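Local coordinates for protein prolyl-tRNA synthetase (Naegleria fowleri, PDB 6UYH) that probably attaches proline to its cognate tRNA in an ATP-dependent reaction, and is captured here with halofuginone and a non-hydrolysable ATP analogue, at residues 486-489 / 490-493. Sequence-based numbering, arbitrary orientation.
Sequences PSLE and GLEN
Two leucines that both set CG anti to the carbonyl carbon, chi1 -67° at Leu488 and -62° at Leu491, bring one methyl each together across a type II beta turn. The turn illustrates how four residues reverse a chain without a helix or strand: Leu488 and Leu491 hold the first and last positions, Glu489 and Gly490 the two corners. Gly490 takes the positive phi of the second corner, a conformation easy for a residue with no side chain. Closure comes from Leu491 N, which donates to Leu488 O over 3.1 Å. The N-H points well at its acceptor, 163°, although the donor lies above the carbonyl plane. The side chain of Leu491 turns back toward 486-489, with CB 3.5 Å from Leu488 O, while CD1 passes on to lie 3.8 Å from Ser487 O. Its approach to Leu488 is looser, CD2 of Leu488 standing 4.4 Å from CD1 of Leu491. Both leucines also rest on Trp506 of strand 505-512 and Pro439 of strand 435-440, which seats this surface turn on the two strands. Glu489 takes the contrary course: its CB points away from the 490-493 side, and its chain is extended beyond CG. An ST turn overlaps the first half of the beta turn, Ser487 OG accepting from Glu489 N at 3.0 Å.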
loop_
_atom_site.group_PDB
_atom_site.type_symbol
_atom_site.label_atom_id
_atom_site.label_comp_id
_atom_site.label_asym_id
_atom_site.label_seq_id
_atom_site.Cartn_x
_atom_site.Cartn_y
_atom_site.Cartn_z
ATOM N N PRO A 486 -18.232 -1.672 -40.628
ATOM C CA PRO A 486 -18.772 -1.935 -41.963
ATOM C C PRO A 486 -18.412 -3.335 -42.453
ATOM O O PRO A 486 -17.727 -4.111 -41.785
ATOM C CB PRO A 486 -18.129 -0.847 -42.831
ATOM C CG PRO A 486 -16.929 -0.407 -42.096
ATOM C CD PRO A 486 -17.184 -0.635 -40.639
ATOM N N SER A 487 -18.909 -3.646 -43.646
ATOM C CA SER A 487 -18.724 -4.966 -44.230
ATOM C C SER A 487 -17.263 -5.204 -44.597
ATOM O O SER A 487 -16.554 -4.286 -45.017
ATOM C CB SER A 487 -19.593 -5.113 -45.482
ATOM O OG SER A 487 -19.325 -6.342 -46.134
ATOM N N LEU A 488 -16.820 -6.449 -44.441
ATOM C CA LEU A 488 -15.499 -6.874 -44.892
ATOM C C LEU A 488 -15.500 -7.385 -46.326
ATOM O O LEU A 488 -14.435 -7.758 -46.835
ATOM C CB LEU A 488 -14.957 -7.967 -43.963
ATOM C CG LEU A 488 -14.639 -7.526 -42.538
ATOM C CD1 LEU A 488 -14.493 -8.740 -41.605
ATOM C CD2 LEU A 488 -13.379 -6.690 -42.545
ATOM N N GLU A 489 -16.658 -7.397 -46.987
ATOM C CA GLU A 489 -16.766 -8.000 -48.309
ATOM C C GLU A 489 -15.798 -7.342 -49.285
ATOM O O GLU A 489 -15.753 -6.115 -49.401
ATOM C CB GLU A 489 -18.210 -7.880 -48.809
ATOM C CG GLU A 489 -18.438 -8.383 -50.216
ATOM C CD GLU A 489 -19.896 -8.247 -50.661
ATOM O OE1 GLU A 489 -20.750 -7.881 -49.822
ATOM O OE2 GLU A 489 -20.183 -8.511 -51.852
ATOM N N GLY A 490 -15.001 -8.167 -49.966
ATOM C CA GLY A 490 -14.106 -7.695 -51.008
ATOM C C GLY A 490 -12.850 -6.994 -50.538
ATOM O O GLY A 490 -12.088 -6.503 -51.380
ATOM N N LEU A 491 -12.603 -6.913 -49.232
ATOM C CA LEU A 491 -11.419 -6.229 -48.728
ATOM C C LEU A 491 -10.224 -7.174 -48.703
ATOM O O LEU A 491 -10.370 -8.367 -48.435
ATOM C CB LEU A 491 -11.672 -5.673 -47.327
ATOM C CG LEU A 491 -12.800 -4.642 -47.317
ATOM C CD1 LEU A 491 -12.878 -3.994 -45.942
ATOM C CD2 LEU A 491 -12.600 -3.596 -48.427
ATOM N N GLU A 492 -9.046 -6.634 -48.999
ATOM C CA GLU A 492 -7.831 -7.427 -49.108
ATOM C C GLU A 492 -6.990 -7.329 -47.837
ATOM O O GLU A 492 -6.997 -6.315 -47.133
ATOM C CB GLU A 492 -7.003 -6.980 -50.314
ATOM N N ASN A 493 -6.276 -8.412 -47.542
ATOM C CA ASN A 493 -5.271 -8.390 -46.484
ATOM C C ASN A 493 -4.254 -7.276 -46.750
ATOM O O ASN A 493 -3.827 -7.067 -47.888
ATOM C CB ASN A 493 -4.578 -9.758 -46.437
ATOM C CG ASN A 493 -3.909 -10.045 -45.133
ATOM O OD1 ASN A 493 -3.082 -9.270 -44.654
ATOM N ND2 ASN A 493 -4.252 -11.187 -44.540
#